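Local coordinates for protein leucine aminopeptidase 1 (Caenorhabditis elegans, PDB 2HC9) that releases N-terminal amino acids, preferably leucine, from peptides as a two-zinc M17 aminopeptidase, and probably acts as a digestive enzyme, at residues Lys39-Lys44 with Asn108-Leu113; Gln43-Asp48 with Glu70-Ile75. The protein carries 1 engineered substitution. All blocks are in the same frame, centred on the assembly; numbering follows the deposited sequence. Where two conformers were deposited one is given.

Contact 1: residues Lys39-Lys44 with Asn108-Leu113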
ATOM      1  N   LYS A  39      30.005 -25.675  46.280  1.00 26.57           N
ATOM      2  CA  LYS A  39      29.086 -25.837  47.406  1.00 26.59           C
ATOM      3  C   LYS A  39      29.036 -24.583  48.265  1.00 24.67           C
ATOM      4  O   LYS A  39      27.966 -24.140  48.664  1.00 27.99           O
ATOM      5  CB  LYS A  39      29.504 -27.033  48.275  1.00 30.10           C
ATOM      6  CG  LYS A  39      28.740 -27.188  49.575  1.00 31.83           C
ATOM      7  CD  LYS A  39      29.124 -28.531  50.211  1.00 40.42           C
ATOM      8  CE  LYS A  39      28.549 -28.700  51.603  1.00 45.97           C
ATOM      9  NZ  LYS A  39      28.896 -30.058  52.137  1.00 46.36           N
ATOM     10  N   GLU A  40      30.199 -24.010  48.540  1.00 30.73           N
ATOM     11  CA  GLU A  40      30.277 -22.783  49.325  1.00 34.66           C
ATOM     12  C   GLU A  40      29.389 -21.689  48.729  1.00 33.93           C
ATOM     13  O   GLU A  40      28.668 -21.007  49.449  1.00 28.91           O
ATOM     14  CB  GLU A  40      31.727 -22.327  49.386  1.00 36.95           C
ATOM     15  CG  GLU A  40      32.028 -21.170  50.317  1.00 51.92           C
ATOM     16  CD  GLU A  40      33.503 -20.763  50.250  1.00 59.69           C
ATOM     17  OE1 GLU A  40      34.384 -21.660  50.291  1.00 61.25           O
ATOM     18  OE2 GLU A  40      33.781 -19.546  50.138  1.00 64.71           O
ATOM     19  N   VAL A  41      29.431 -21.547  47.407  1.00 28.62           N
ATOM     20  CA  VAL A  41      28.685 -20.502  46.703  1.00 33.15           C
ATOM     21  C   VAL A  41      27.186 -20.843  46.557  1.00 30.90           C
ATOM     22  O   VAL A  41      26.316 -19.977  46.675  1.00 37.61           O
ATOM     23  CB  VAL A  41      29.407 -20.179  45.346  1.00 34.94           C
ATOM     24  CG1 VAL A  41      28.475 -19.567  44.328  1.00 43.29           C
ATOM     25  CG2 VAL A  41      30.595 -19.250  45.608  1.00 38.86           C
ATOM     26  N   ALA A  42      26.874 -22.111  46.336  1.00 31.05           N
ATOM     27  CA  ALA A  42      25.517 -22.486  45.961  1.00 28.88           C
ATOM     28  C   ALA A  42      24.604 -22.851  47.119  1.00 31.93           C
ATOM     29  O   ALA A  42      23.389 -22.896  46.938  1.00 30.49           O
ATOM     30  CB  ALA A  42      25.523 -23.602  44.919  1.00 30.18           C
ATOM     31  N   GLN A  43      25.165 -23.138  48.299  1.00 33.62           N
ATOM     32  CA  GLN A  43      24.360 -23.729  49.369  0.50 33.36           C
ATOM     33  C   GLN A  43      23.419 -22.751  50.073  1.00 31.28           C
ATOM     34  O   GLN A  43      22.517 -23.171  50.794  1.00 36.01           O
ATOM     35  CB  GLN A  43      25.204 -24.535  50.367  0.50 33.16           C
ATOM     36  CG  GLN A  43      26.137 -23.704  51.219  0.50 27.93           C
ATOM     37  CD  GLN A  43      26.999 -24.545  52.171  0.50 28.48           C
ATOM     38  OE1 GLN A  43      27.939 -24.041  52.770  0.50 29.96           O
ATOM     39  NE2 GLN A  43      26.676 -25.823  52.302  0.50 25.80           N
ATOM     40  N   LYS A  44      23.593 -21.451  49.835  1.00 36.07           N
ATOM     41  CA  LYS A  44      22.537 -20.468  50.126  0.50 37.74           C
ATOM     42  C   LYS A  44      21.213 -20.865  49.458  1.00 42.80           C
ATOM     43  O   LYS A  44      20.133 -20.684  50.022  1.00 46.55           O
ATOM     44  CB  LYS A  44      22.959 -19.072  49.660  0.50 38.21           C
ATOM     45  CG  LYS A  44      24.382 -18.988  49.119  0.50 38.74           C
ATOM     46  CD  LYS A  44      25.336 -18.355  50.116  0.50 41.66           C
ATOM     47  CE  LYS A  44      26.750 -18.320  49.569  0.50 42.67           C
ATOM     48  NZ  LYS A  44      27.527 -17.135  50.041  0.50 43.59           N
ATOM     49  N   ASN A 108      25.866  -7.399  43.884  1.00 19.22           N
ATOM     50  CA  ASN A 108      26.752  -8.312  43.149  1.00 20.60           C
ATOM     51  C   ASN A 108      25.943  -9.302  42.312  1.00 19.41           C
ATOM     52  O   ASN A 108      24.943  -9.866  42.782  1.00 19.42           O
ATOM     53  CB  ASN A 108      27.613  -9.131  44.123  1.00 18.41           C
ATOM     54  CG  ASN A 108      28.323  -8.265  45.149  1.00 23.55           C
ATOM     55  OD1 ASN A 108      28.179  -8.463  46.358  1.00 30.38           O
ATOM     56  ND2 ASN A 108      29.099  -7.313  44.674  1.00 19.70           N
ATOM     57  N   VAL A 109      26.390  -9.543  41.081  1.00 19.41           N
ATOM     58  CA  VAL A 109      25.942 -10.733  40.342  1.00 19.63           C
ATOM     59  C   VAL A 109      27.098 -11.694  40.147  1.00 16.85           C
ATOM     60  O   VAL A 109      28.131 -11.342  39.584  1.00 18.98           O
ATOM     61  CB  VAL A 109      25.304 -10.399  38.995  1.00 18.28           C
ATOM     62  CG1 VAL A 109      24.651 -11.672  38.400  1.00 18.44           C
ATOM     63  CG2 VAL A 109      24.258  -9.316  39.204  1.00 18.10           C
ATOM     64  N   HIS A 110      26.917 -12.909  40.636  1.00 16.22           N
ATOM     65  CA  HIS A 110      27.963 -13.904  40.566  1.00 18.79           C
ATOM     66  C   HIS A 110      27.546 -15.000  39.566  1.00 18.44           C
ATOM     67  O   HIS A 110      26.546 -15.705  39.802  1.00 19.07           O
ATOM     68  CB  HIS A 110      28.168 -14.509  41.965  1.00 18.16           C
ATOM     69  CG  HIS A 110      29.430 -15.314  42.098  1.00 21.41           C
ATOM     70  ND1 HIS A 110      29.738 -16.022  43.240  1.00 22.80           N
ATOM     71  CD2 HIS A 110      30.465 -15.508  41.244  1.00 16.67           C
ATOM     72  CE1 HIS A 110      30.908 -16.623  43.082  1.00 24.40           C
ATOM     73  NE2 HIS A 110      31.368 -16.330  41.880  1.00 23.09           N
ATOM     74  N   PHE A 111      28.292 -15.121  38.468  1.00 16.96           N
ATOM     75  CA  PHE A 111      28.115 -16.260  37.540  1.00 15.99           C
ATOM     76  C   PHE A 111      29.113 -17.344  37.858  1.00 19.07           C
ATOM     77  O   PHE A 111      30.318 -17.085  37.961  1.00 19.15           O
ATOM     78  CB  PHE A 111      28.268 -15.861  36.059  1.00 18.01           C
ATOM     79  CG  PHE A 111      27.182 -14.932  35.589  1.00 15.99           C
ATOM     80  CD1 PHE A 111      26.060 -15.432  34.932  1.00 19.00           C
ATOM     81  CD2 PHE A 111      27.253 -13.568  35.888  1.00 15.32           C
ATOM     82  CE1 PHE A 111      25.021 -14.571  34.555  1.00 16.09           C
ATOM     83  CE2 PHE A 111      26.230 -12.694  35.513  1.00 17.88           C
ATOM     84  CZ  PHE A 111      25.109 -13.187  34.841  1.00 17.32           C
ATOM     85  N   VAL A 112      28.596 -18.557  37.966  1.00 16.83           N
ATOM     86  CA  VAL A 112      29.442 -19.744  37.936  1.00 17.85           C
ATOM     87  C   VAL A 112      29.222 -20.435  36.590  1.00 17.28           C
ATOM     88  O   VAL A 112      28.164 -21.034  36.343  1.00 20.01           O
ATOM     89  CB  VAL A 112      29.131 -20.713  39.078  1.00 18.36           C
ATOM     90  CG1 VAL A 112      30.046 -21.948  38.949  1.00 18.63           C
ATOM     91  CG2 VAL A 112      29.366 -20.015  40.444  1.00 17.91           C
ATOM     92  N   LEU A 113      30.227 -20.325  35.748  1.00 16.50           N
ATOM     93  CA  LEU A 113      30.159 -20.837  34.369  1.00 16.31           C
ATOM     94  C   LEU A 113      30.946 -22.139  34.241  1.00 19.56           C
ATOM     95  O   LEU A 113      32.182 -22.128  34.207  1.00 18.96           O
ATOM     96  CB  LEU A 113      30.688 -19.783  33.385  1.00 18.21           C
ATOM     97  CG  LEU A 113      30.797 -20.200  31.895  1.00 19.57           C
ATOM     98  CD1 LEU A 113      29.414 -20.568  31.325  1.00 21.29           C
ATOM     99  CD2 LEU A 113      31.407 -19.066  31.083  1.00 24.87           C
TER
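V41 meets H110 and V112 by sending its two methyl groups from helix 36-42 down onto strand 108-114. Its CB points at the strand. CG1, anti to the backbone N (chi1 157°), bridges the two strand residues: it lies 4.0 Å from CG2 of V112, where the valines reach toward each other tip to tip, and 3.9 Å from ND1 of H110. CG2, anti to the carbonyl carbon, meets the histidine alone and stops 3.7 Å from CE1 of H110. That methyl sits at the edge of the imidazole, near the ring plane, so the contact is van der Waals packing against a rim and not a CH-pi approach over a face. With CG anti to the backbone N (chi1 -166°), the H110 ring reaches toward V41, and the NE2 bond to D149 on strand 145-151 probably helps fix its rotation.

No hydrogen bond joins the two segments, and the nearest CA atoms, those of V41 and V112, remain 8.8 Å apart, so side chains alone span the gap. H110 and V112 are two apart along the strand and face the same side. A helix side chain set on alternate residues of a single strand, with L20 of the parallel neighbour 18-25 also touching it, is consistent with the layered alpha/beta packing of the macro-like N-terminal domain of M17 aminopeptidases.

Contact 2: residues Gln43-Asp48 with Glu70-Ile75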
ATOM      1  N   GLN A  43      25.165 -23.138  48.299  1.00 33.62           N
ATOM      2  CA  GLN A  43      24.360 -23.729  49.369  0.50 33.36           C
ATOM      3  C   GLN A  43      23.419 -22.751  50.073  1.00 31.28           C
ATOM      4  O   GLN A  43      22.517 -23.171  50.794  1.00 36.01           O
ATOM      5  CB  GLN A  43      25.204 -24.535  50.367  0.50 33.16           C
ATOM      6  CG  GLN A  43      26.137 -23.704  51.219  0.50 27.93           C
ATOM      7  CD  GLN A  43      26.999 -24.545  52.171  0.50 28.48           C
ATOM      8  OE1 GLN A  43      27.939 -24.041  52.770  0.50 29.96           O
ATOM      9  NE2 GLN A  43      26.676 -25.823  52.302  0.50 25.80           N
ATOM     10  N   LYS A  44      23.593 -21.451  49.835  1.00 36.07           N
ATOM     11  CA  LYS A  44      22.537 -20.468  50.126  0.50 37.74           C
ATOM     12  C   LYS A  44      21.213 -20.865  49.458  1.00 42.80           C
ATOM     13  O   LYS A  44      20.133 -20.684  50.022  1.00 46.55           O
ATOM     14  CB  LYS A  44      22.959 -19.072  49.660  0.50 38.21           C
ATOM     15  CG  LYS A  44      24.382 -18.988  49.119  0.50 38.74           C
ATOM     16  CD  LYS A  44      25.336 -18.355  50.116  0.50 41.66           C
ATOM     17  CE  LYS A  44      26.750 -18.320  49.569  0.50 42.67           C
ATOM     18  NZ  LYS A  44      27.527 -17.135  50.041  0.50 43.59           N
ATOM     19  N   PHE A  45      21.305 -21.412  48.246  1.00 37.36           N
ATOM     20  CA  PHE A  45      20.119 -21.619  47.421  1.00 34.34           C
ATOM     21  C   PHE A  45      19.773 -23.079  47.204  1.00 40.48           C
ATOM     22  O   PHE A  45      18.600 -23.425  47.075  1.00 41.98           O
ATOM     23  CB  PHE A  45      20.288 -20.887  46.085  1.00 31.25           C
ATOM     24  CG  PHE A  45      20.585 -19.426  46.241  1.00 28.57           C
ATOM     25  CD1 PHE A  45      19.610 -18.556  46.730  1.00 28.99           C
ATOM     26  CD2 PHE A  45      21.839 -18.923  45.921  1.00 25.09           C
ATOM     27  CE1 PHE A  45      19.874 -17.203  46.881  1.00 28.58           C
ATOM     28  CE2 PHE A  45      22.130 -17.571  46.083  1.00 24.90           C
ATOM     29  CZ  PHE A  45      21.144 -16.704  46.555  1.00 31.11           C
ATOM     30  N   VAL A  46      20.792 -23.937  47.166  1.00 36.00           N
ATOM     31  CA  VAL A  46      20.587 -25.372  46.978  1.00 36.45           C
ATOM     32  C   VAL A  46      20.960 -26.139  48.263  1.00 40.81           C
ATOM     33  O   VAL A  46      22.062 -25.973  48.793  1.00 35.06           O
ATOM     34  CB  VAL A  46      21.409 -25.887  45.775  1.00 38.41           C
ATOM     35  CG1 VAL A  46      21.218 -27.385  45.585  1.00 39.67           C
ATOM     36  CG2 VAL A  46      21.008 -25.117  44.492  1.00 38.29           C
ATOM     37  N   THR A  47      20.034 -26.962  48.755  1.00 42.42           N
ATOM     38  CA  THR A  47      20.115 -27.505  50.118  1.00 46.46           C
ATOM     39  C   THR A  47      21.403 -28.284  50.351  1.00 44.17           C
ATOM     40  O   THR A  47      22.201 -27.929  51.221  1.00 48.34           O
ATOM     41  CB  THR A  47      18.911 -28.404  50.447  1.00 46.20           C
ATOM     42  OG1 THR A  47      17.708 -27.646  50.287  1.00 46.91           O
ATOM     43  CG2 THR A  47      18.997 -28.908  51.896  1.00 48.26           C
ATOM     44  N   ASP A  48      21.597 -29.328  49.555  1.00 45.32           N
ATOM     45  CA  ASP A  48      22.775 -30.183  49.643  1.00 46.45           C
ATOM     46  C   ASP A  48      22.975 -30.899  48.320  1.00 43.46           C
ATOM     47  O   ASP A  48      22.228 -30.675  47.369  1.00 45.07           O
ATOM     48  CB  ASP A  48      22.604 -31.220  50.760  1.00 52.68           C
ATOM     49  CG  ASP A  48      21.253 -31.931  50.711  1.00 53.18           C
ATOM     50  OD1 ASP A  48      20.774 -32.299  49.610  1.00 50.25           O
ATOM     51  OD2 ASP A  48      20.668 -32.129  51.799  1.00 59.44           O
ATOM     52  N   GLU A  70      13.815 -14.764  44.061  1.00 19.00           N
ATOM     53  CA  GLU A  70      14.278 -13.590  43.292  1.00 20.01           C
ATOM     54  C   GLU A  70      15.773 -13.504  42.997  1.00 22.92           C
ATOM     55  O   GLU A  70      16.167 -12.774  42.089  1.00 21.87           O
ATOM     56  CB  GLU A  70      13.812 -12.281  43.932  1.00 21.63           C
ATOM     57  CG  GLU A  70      14.421 -12.042  45.297  1.00 19.83           C
ATOM     58  CD  GLU A  70      14.035 -10.702  45.889  1.00 24.24           C
ATOM     59  OE1 GLU A  70      13.197  -9.994  45.289  1.00 22.89           O
ATOM     60  OE2 GLU A  70      14.606 -10.349  46.949  1.00 26.86           O
ATOM     61  N   LEU A  71      16.593 -14.227  43.753  1.00 20.52           N
ATOM     62  CA  LEU A  71      18.042 -13.995  43.758  1.00 25.06           C
ATOM     63  C   LEU A  71      18.861 -14.968  42.921  1.00 23.85           C
ATOM     64  O   LEU A  71      20.063 -14.786  42.765  1.00 23.03           O
ATOM     65  CB  LEU A  71      18.600 -14.024  45.186  1.00 26.22           C
ATOM     66  CG  LEU A  71      18.261 -12.839  46.089  1.00 26.80           C
ATOM     67  CD1 LEU A  71      18.699 -13.119  47.533  1.00 27.35           C
ATOM     68  CD2 LEU A  71      18.822 -11.523  45.556  1.00 25.39           C
ATOM     69  N   ALA A  72      18.263 -16.040  42.420  1.00 20.86           N
ATOM     70  CA  ALA A  72      19.131 -17.095  41.866  1.00 19.22           C
ATOM     71  C   ALA A  72      18.513 -17.922  40.766  1.00 18.33           C
ATOM     72  O   ALA A  72      17.315 -18.221  40.809  1.00 19.02           O
ATOM     73  CB  ALA A  72      19.647 -18.025  42.980  1.00 19.96           C
ATOM     74  N   HIS A  73      19.344 -18.335  39.809  1.00 20.77           N
ATOM     75  CA  HIS A  73      18.884 -19.086  38.634  0.50 19.24           C
ATOM     76  C   HIS A  73      19.919 -20.125  38.217  1.00 20.94           C
ATOM     77  O   HIS A  73      21.120 -19.878  38.343  1.00 20.01           O
ATOM     78  CB  HIS A  73      18.684 -18.121  37.457  0.50 17.87           C
ATOM     79  CG  HIS A  73      17.596 -17.123  37.675  0.50 18.36           C
ATOM     80  ND1 HIS A  73      17.809 -15.907  38.288  0.50 15.88           N
ATOM     81  CD2 HIS A  73      16.281 -17.162  37.359  0.50 15.91           C
ATOM     82  CE1 HIS A  73      16.672 -15.239  38.336  0.50 16.51           C
ATOM     83  NE2 HIS A  73      15.728 -15.980  37.782  0.50 22.29           N
ATOM     84  N   LEU A  74      19.452 -21.250  37.683  1.00 18.64           N
ATOM     85  CA  LEU A  74      20.307 -22.171  36.922  1.00 18.22           C
ATOM     86  C   LEU A  74      19.885 -22.097  35.445  1.00 20.49           C
ATOM     87  O   LEU A  74      18.710 -22.237  35.122  1.00 22.04           O
ATOM     88  CB  LEU A  74      20.108 -23.607  37.425  1.00 19.20           C
ATOM     89  CG  LEU A  74      20.767 -24.760  36.644  1.00 19.71           C
ATOM     90  CD1 LEU A  74      22.279 -24.726  36.784  1.00 16.72           C
ATOM     91  CD2 LEU A  74      20.266 -26.102  37.127  1.00 24.84           C
ATOM     92  N   ILE A  75      20.861 -21.897  34.572  1.00 19.50           N
ATOM     93  CA  ILE A  75      20.641 -21.918  33.128  1.00 20.53           C
ATOM     94  C   ILE A  75      21.289 -23.181  32.548  1.00 19.41           C
ATOM     95  O   ILE A  75      22.506 -23.366  32.627  1.00 19.50           O
ATOM     96  CB  ILE A  75      21.202 -20.637  32.447  1.00 21.44           C
ATOM     97  CG1 ILE A  75      20.372 -19.415  32.874  1.00 21.50           C
ATOM     98  CG2 ILE A  75      21.210 -20.791  30.897  1.00 20.25           C
ATOM     99  CD1 ILE A  75      20.947 -18.069  32.324  1.00 21.93           C
TER
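F45 lays its ring flat over the methyl group of A72, in a CH-pi contact of nearly ideal direction. CB of A72 lies 3.6 Å from the centroid of the F45 ring and only 9° off the ring normal. All six ring carbons of F45 are accordingly almost equidistant from that CB, from 3.7 Å at CG to 4.1 Å at CZ, which is the evidence that the methyl stands over the centre. L71 meets the same ring differently: its side chain crosses that of F45 at about a right angle, and its CB approaches obliquely, 3.8 Å from CE1 of F45. With CG anti to the carbonyl carbon (chi1 -55°), the ring is carried out of the loop toward the start of strand 72-77.

H68 adds a second aromatic ring, its plane inclined at about 75° to that of F45, and L20 of strand 18-25 also touches the phenylalanine. Were F45 replaced by an alanine, the A72 methyl and the L71 CB would probably lose their aromatic partner, and a gap would be likely to open between loop and strand. The nearest CA atoms, those of F45 and A72, are 7.2 Å apart, a separation bridged by the ring and the methyl. With no hydrogen bond or charge pair across the two segments, cohesion here rests on dispersion and the weak CH-pi attraction, which is favoured while the ring lies flat over the alanine methyl.

The two contacts have centres about 8 Å apart and share Q43 and K44, although neither of these residues touches the partner segment in either case. Contact 1 draws on V41 of helix 36-42; contact 2 uses the loop that follows it, on the way to helix 49-58. Both reach the same six-stranded sheet but at different strands, 108-114 and 72-77, with strand 18-25 between them. L20 of that middle strand joins the two places, since it is touched by both V41 and F45. The centres of contacts 1 and 2 lie about 30 and about 33 Å from the centre of the chain, and both contacts are away from the zinc and bicarbonate sites of the catalytic domain.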